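PDB 3GNE: VAL-1 from Chlorella virus, which cleaves alginate by beta-elimination as a polysaccharide lyase of family 14, with modes of action that depend on pH. Local coordinates for residues F75-F80 with S213-N218; G91-T96 with N166-G171. All blocks are in the same frame, centred on the assembly; numbering follows the deposited sequence. Where two conformers were deposited one is given.

Interaction 1 (F75-F80 with S213-N218); sequences FAWEVF and SRFDWN
Four buried aromatic rings, F75 and W77 facing F215 and W217, form an apolar contact between the two sheets of the beta sandwich. The segments belong to different sheets: their axes are 9.9 Å apart at closest approach, their directions diverge by 21°, and no hydrogen bond joins them, so the joint rests on side chains. F75 and F215 make an offset stack, with centroids 4.4 Å apart and planes inclined by 24°. F215 CD1 lies above the rim of the F75 ring, 3.4 Å from F75 CG, while F215 CB sits over the same ring, 3.8 Å from its centroid, in a CH-pi contact. With chi1 at -178°, the F215 ring stands opposite its own amide nitrogen and reaches across the interface, and its CE1 edge arrives 3.8 Å from W77 CZ3. The second pair is T-shaped: W217 points the edge of its six-membered ring at the face of the W77 indole, with W217 CZ3 3.5 Å from W77 CE2. F215 thus meets the CE3–CZ3 side of the W77 indole, while W217 stands over its face near the CD2–CE2 bond. Outside the ring contacts, R214 grips D216 side-on, NE and NH2 both bonding to OD1, with NE 3.0 Å from that oxygen. The aromatic cluster continues beyond the segments, since W217 also meets F59, F61, F235 and F238. Strand 72-80 runs between strands 166-173 and 231-241 in its sheet, whereas strand 212-221 lies between 59-63 and 91-99 in the opposing one.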
loop_
_atom_site.group_PDB
_atom_site.type_symbol
_atom_site.label_atom_id
_atom_site.label_comp_id
_atom_site.label_asym_id
_atom_site.label_seq_id
_atom_site.Cartn_x
_atom_site.Cartn_y
_atom_site.Cartn_z
ATOM N N PHE A 75 -5.185 6.706 1.777
ATOM C CA PHE A 75 -5.705 6.046 0.592
ATOM C C PHE A 75 -6.503 4.827 1.048
ATOM O O PHE A 75 -6.204 4.207 2.103
ATOM C CB PHE A 75 -4.557 5.610 -0.351
ATOM C CG PHE A 75 -4.047 6.854 -1.115
ATOM C CD1 PHE A 75 -4.703 7.252 -2.267
ATOM C CD2 PHE A 75 -2.955 7.562 -0.649
ATOM C CE1 PHE A 75 -4.313 8.404 -2.953
ATOM C CE2 PHE A 75 -2.510 8.699 -1.323
ATOM C CZ PHE A 75 -3.171 9.044 -2.484
ATOM N N ALA A 76 -7.518 4.517 0.271
ATOM C CA ALA A 76 -8.446 3.446 0.671
ATOM C C ALA A 76 -8.891 2.685 -0.575
ATOM O O ALA A 76 -8.865 3.230 -1.689
ATOM C CB ALA A 76 -9.645 4.052 1.377
ATOM N N TRP A 77 -9.258 1.441 -0.393
ATOM C CA TRP A 77 -9.735 0.601 -1.501
ATOM C C TRP A 77 -10.497 -0.559 -0.885
ATOM O O TRP A 77 -10.442 -0.753 0.348
ATOM C CB TRP A 77 -8.600 0.056 -2.399
ATOM C CG TRP A 77 -7.528 -0.644 -1.609
ATOM C CD1 TRP A 77 -7.473 -1.982 -1.298
ATOM C CD2 TRP A 77 -6.367 -0.063 -1.010
ATOM N NE1 TRP A 77 -6.336 -2.262 -0.547
ATOM C CE2 TRP A 77 -5.642 -1.092 -0.359
ATOM C CE3 TRP A 77 -5.857 1.266 -0.970
ATOM C CZ2 TRP A 77 -4.442 -0.869 0.331
ATOM C CZ3 TRP A 77 -4.655 1.470 -0.280
ATOM C CH2 TRP A 77 -3.973 0.440 0.352
ATOM N N GLU A 78 -11.197 -1.286 -1.731
ATOM C CA GLU A 78 -11.900 -2.482 -1.261
ATOM C C GLU A 78 -11.417 -3.678 -2.032
ATOM O O GLU A 78 -11.086 -3.561 -3.220
ATOM C CB GLU A 78 -13.428 -2.335 -1.470
ATOM C CG GLU A 78 -13.898 -1.094 -0.645
ATOM C CD GLU A 78 -15.357 -0.816 -0.904
ATOM O OE1 GLU A 78 -16.089 -1.728 -1.314
ATOM O OE2 GLU A 78 -15.841 0.297 -0.661
ATOM N N VAL A 79 -11.356 -4.841 -1.373
ATOM C CA VAL A 79 -10.904 -6.063 -2.086
ATOM C C VAL A 79 -11.775 -7.255 -1.742
ATOM O O VAL A 79 -12.184 -7.465 -0.618
ATOM C CB VAL A 79 -9.438 -6.320 -1.711
ATOM C CG1 VAL A 79 -9.310 -6.548 -0.195
ATOM C CG2 VAL A 79 -8.891 -7.503 -2.509
ATOM N N PHE A 80 -12.096 -8.015 -2.779
ATOM C CA PHE A 80 -12.917 -9.216 -2.701
ATOM C C PHE A 80 -12.036 -10.429 -3.057
ATOM O O PHE A 80 -11.487 -10.485 -4.169
ATOM C CB PHE A 80 -14.057 -9.064 -3.682
ATOM C CG PHE A 80 -15.154 -10.120 -3.630
ATOM C CD1 PHE A 80 -16.404 -9.761 -3.111
ATOM C CD2 PHE A 80 -15.013 -11.413 -4.084
ATOM C CE1 PHE A 80 -17.433 -10.676 -3.110
ATOM C CE2 PHE A 80 -16.038 -12.343 -4.085
ATOM C CZ PHE A 80 -17.274 -11.986 -3.593
ATOM N N SER A 213 4.801 11.867 -1.587
ATOM C CA SER A 213 5.023 12.200 -3.024
ATOM C C SER A 213 4.192 11.399 -3.948
ATOM O O SER A 213 3.976 11.879 -5.049
ATOM C CB SER A 213 6.515 12.078 -3.335
ATOM O OG SER A 213 6.980 10.775 -3.046
ATOM N N ARG A 214 3.706 10.196 -3.602
ATOM C CA ARG A 214 2.822 9.493 -4.526
ATOM C C ARG A 214 2.065 8.389 -3.823
ATOM O O ARG A 214 2.472 7.928 -2.748
ATOM C CB ARG A 214 3.551 8.840 -5.732
ATOM C CG ARG A 214 4.408 7.613 -5.354
ATOM C CD ARG A 214 5.039 7.055 -6.634
ATOM N NE ARG A 214 5.688 5.748 -6.511
ATOM C CZ ARG A 214 6.925 5.530 -6.061
ATOM N NH1 ARG A 214 7.652 6.590 -5.618
ATOM N NH2 ARG A 214 7.385 4.295 -6.034
ATOM N N PHE A 215 0.979 7.968 -4.438
ATOM C CA PHE A 215 0.370 6.673 -4.182
ATOM C C PHE A 215 0.980 5.652 -5.117
ATOM O O PHE A 215 1.112 5.916 -6.319
ATOM C CB PHE A 215 -1.138 6.752 -4.464
ATOM C CG PHE A 215 -1.899 5.456 -4.178
ATOM C CD1 PHE A 215 -1.942 4.920 -2.888
ATOM C CD2 PHE A 215 -2.554 4.825 -5.251
ATOM C CE1 PHE A 215 -2.675 3.750 -2.634
ATOM C CE2 PHE A 215 -3.298 3.680 -4.957
ATOM C CZ PHE A 215 -3.373 3.148 -3.678
ATOM N N ASP A 216 1.393 4.516 -4.555
ATOM C CA ASP A 216 1.974 3.483 -5.367
ATOM C C ASP A 216 1.183 2.210 -5.123
ATOM O O ASP A 216 1.129 1.680 -4.015
ATOM C CB ASP A 216 3.431 3.266 -4.937
ATOM C CG ASP A 216 4.158 2.427 -5.980
ATOM O OD1 ASP A 216 4.632 2.992 -6.990
ATOM O OD2 ASP A 216 4.230 1.204 -5.870
ATOM N N TRP A 217 0.550 1.716 -6.167
ATOM C CA TRP A 217 -0.209 0.483 -6.153
ATOM C C TRP A 217 0.645 -0.593 -6.792
ATOM O O TRP A 217 1.108 -0.424 -7.903
ATOM C CB TRP A 217 -1.520 0.620 -6.954
ATOM C CG TRP A 217 -2.260 -0.679 -6.799
ATOM C CD1 TRP A 217 -2.406 -1.675 -7.725
ATOM C CD2 TRP A 217 -2.951 -1.092 -5.616
ATOM N NE1 TRP A 217 -3.135 -2.684 -7.185
ATOM C CE2 TRP A 217 -3.510 -2.367 -5.893
ATOM C CE3 TRP A 217 -3.180 -0.512 -4.378
ATOM C CZ2 TRP A 217 -4.269 -3.082 -4.955
ATOM C CZ3 TRP A 217 -3.938 -1.221 -3.435
ATOM C CH2 TRP A 217 -4.468 -2.463 -3.736
ATOM N N ASN A 218 0.883 -1.706 -6.134
ATOM C CA ASN A 218 1.635 -2.779 -6.777
ATOM C C ASN A 218 1.339 -4.049 -6.004
ATOM O O ASN A 218 1.894 -4.303 -4.955
ATOM C CB ASN A 218 3.122 -2.455 -6.768
ATOM C CG ASN A 218 3.864 -3.382 -7.707
ATOM O OD1 ASN A 218 3.348 -4.390 -8.160
ATOM N ND2 ASN A 218 5.089 -3.012 -8.007
#

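Interaction 2 (G91-T96 with N166-G171); sequences GKHGGT and NRIEIG
H93 and G95 of one strand meet I168 and I170 of another in a loose contact without polar bonds, in the buried interior of the sandwich. Both closest approaches are longer than van der Waals contact. The H93 side chain has CG beside its backbone N (chi1 -77°), which carries the ring toward I168. The imidazole presents an edge there, with H93 ND1 4.5 Å from I168 CG1, which lies near the ring plane; the other ring nitrogen, NE2, is hydrogen-bonded to Y81 OH, a bond that probably helps to fix the rotation of the imidazole. I170 has CG1 anti to its backbone N (chi1 -177°), a setting that turns its other branch, CG2, toward G95, whose CA is 4.3 Å away. The methyl meets main chain, since G95 has no side chain; the CA atoms are 9.7 Å apart at H93 and I168 and 6.8 Å apart at G95 and I170. W77, which touches H93, I168 and I170, adds an indole to the same cluster, and F235 meets H93 edge-to-face. Strand 91-99 is flanked by strands 112-119 and 212-221 in its sheet, and strand 166-173 by 72-80 and 186-192 in the facing one.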
loop_
_atom_site.group_PDB
_atom_site.type_symbol
_atom_site.label_atom_id
_atom_site.label_comp_id
_atom_site.label_asym_id
_atom_site.label_seq_id
_atom_site.Cartn_x
_atom_site.Cartn_y
_atom_site.Cartn_z
ATOM N N GLY A 91 1.482 -10.820 0.959
ATOM C CA GLY A 91 1.696 -10.122 -0.301
ATOM C C GLY A 91 1.349 -8.672 -0.114
ATOM O O GLY A 91 0.974 -8.241 0.989
ATOM N N LYS A 92 1.451 -7.925 -1.199
ATOM C CA LYS A 92 1.253 -6.487 -1.133
ATOM C C LYS A 92 -0.061 -6.040 -1.770
ATOM O O LYS A 92 -0.506 -6.617 -2.760
ATOM C CB LYS A 92 2.364 -5.758 -1.933
ATOM C CG LYS A 92 3.634 -5.508 -1.155
ATOM C CD LYS A 92 4.325 -6.785 -0.707
ATOM C CE LYS A 92 5.656 -6.382 -0.059
ATOM N NZ LYS A 92 6.294 -7.631 0.520
ATOM N N HIS A 93 -0.573 -4.940 -1.242
ATOM C CA HIS A 93 -1.596 -4.148 -1.932
ATOM C C HIS A 93 -0.945 -2.908 -2.515
ATOM O O HIS A 93 -0.593 -2.873 -3.695
ATOM C CB HIS A 93 -2.732 -3.778 -0.963
ATOM C CG HIS A 93 -3.662 -4.917 -0.696
ATOM N ND1 HIS A 93 -4.772 -4.721 0.093
ATOM C CD2 HIS A 93 -3.650 -6.219 -1.078
ATOM C CE1 HIS A 93 -5.405 -5.882 0.159
ATOM N NE2 HIS A 93 -4.767 -6.823 -0.521
ATOM N N GLY A 94 -0.703 -1.882 -1.677
ATOM C CA GLY A 94 -0.079 -0.650 -2.117
ATOM C C GLY A 94 -0.024 0.311 -0.952
ATOM O O GLY A 94 -0.318 -0.056 0.181
ATOM N N GLY A 95 0.346 1.551 -1.241
ATOM C CA GLY A 95 0.428 2.529 -0.133
ATOM C C GLY A 95 1.078 3.788 -0.656
ATOM O O GLY A 95 1.005 4.133 -1.826
ATOM N N THR A 96 1.689 4.493 0.259
ATOM C CA THR A 96 2.205 5.821 -0.007
ATOM C C THR A 96 3.707 5.836 0.060
ATOM O O THR A 96 4.294 5.155 0.879
ATOM C CB THR A 96 1.583 6.746 1.073
ATOM O OG1 THR A 96 1.722 8.099 0.749
ATOM C CG2 THR A 96 2.336 6.481 2.353
ATOM N N ASN A 166 -13.914 -6.341 1.386
ATOM C CA ASN A 166 -13.178 -5.881 2.578
ATOM C C ASN A 166 -12.753 -4.433 2.345
ATOM O O ASN A 166 -12.234 -4.166 1.242
ATOM C CB ASN A 166 -11.912 -6.706 2.792
ATOM C CG ASN A 166 -12.239 -8.167 3.115
ATOM O OD1 ASN A 166 -12.587 -8.465 4.260
ATOM N ND2 ASN A 166 -12.059 -9.071 2.157
ATOM N N ARG A 167 -12.928 -3.576 3.305
ATOM C CA ARG A 167 -12.577 -2.175 3.211
ATOM C C ARG A 167 -11.241 -1.924 3.895
ATOM O O ARG A 167 -11.109 -2.194 5.080
ATOM C CB ARG A 167 -13.679 -1.303 3.855
ATOM C CG ARG A 167 -15.020 -1.543 3.177
ATOM C CD ARG A 167 -16.100 -0.698 3.831
ATOM N NE ARG A 167 -16.197 -0.845 5.261
ATOM C CZ ARG A 167 -16.567 -1.763 6.130
ATOM N NH1 ARG A 167 -16.506 -1.494 7.428
ATOM N NH2 ARG A 167 -16.987 -2.966 5.707
ATOM N N ILE A 168 -10.290 -1.388 3.109
ATOM C CA ILE A 168 -8.958 -1.151 3.612
ATOM C C ILE A 168 -8.635 0.340 3.547
ATOM O O ILE A 168 -8.947 0.984 2.550
ATOM C CB ILE A 168 -7.928 -1.896 2.711
ATOM C CG1 ILE A 168 -8.323 -3.372 2.500
ATOM C CG2 ILE A 168 -6.526 -1.731 3.290
ATOM C CD1 ILE A 168 -8.326 -4.205 3.742
ATOM N N GLU A 169 -7.937 0.889 4.546
ATOM C CA GLU A 169 -7.435 2.245 4.406
ATOM C C GLU A 169 -6.017 2.268 4.981
ATOM O O GLU A 169 -5.721 1.525 5.935
ATOM C CB GLU A 169 -8.289 3.295 5.193
ATOM C CG GLU A 169 -9.797 3.169 4.905
ATOM C CD GLU A 169 -10.534 4.412 5.418
ATOM O OE1 GLU A 169 -9.928 5.490 5.593
ATOM O OE2 GLU A 169 -11.744 4.279 5.566
ATOM N N ILE A 170 -5.215 3.177 4.456
ATOM C CA ILE A 170 -3.910 3.376 5.045
ATOM C C ILE A 170 -3.659 4.888 5.114
ATOM O O ILE A 170 -3.687 5.553 4.057
ATOM C CB ILE A 170 -2.756 2.648 4.310
ATOM C CG1 ILE A 170 -1.417 2.828 5.020
ATOM C CG2 ILE A 170 -2.663 2.973 2.827
ATOM C CD1 ILE A 170 -0.361 1.793 4.659
ATOM N N GLY A 171 -3.394 5.368 6.322
ATOM C CA GLY A 171 -3.108 6.781 6.544
ATOM C C GLY A 171 -1.630 7.000 6.810
ATOM O O GLY A 171 -0.946 6.172 7.421
#

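How the interactions relate
From the N terminus the chain passes through 75-80 and then 91-96, which lie on consecutive strands belonging to different sheets. After about 70 residues, 166-171 closes interaction 2, and 213-218 later closes interaction 1, so the shorter loop is nested inside the longer one. In space the order becomes two neighbouring pairs: 72-80 beside 166-173 in one sheet, 91-99 beside 212-221 in the other. Probable backbone hydrogen bonds of 2.8 Å join each pair, F75 O with I170 N and D216 N with G95 O. Both interactions therefore bridge the same two sheets, their centres 5 Å apart, near the centre of the chain.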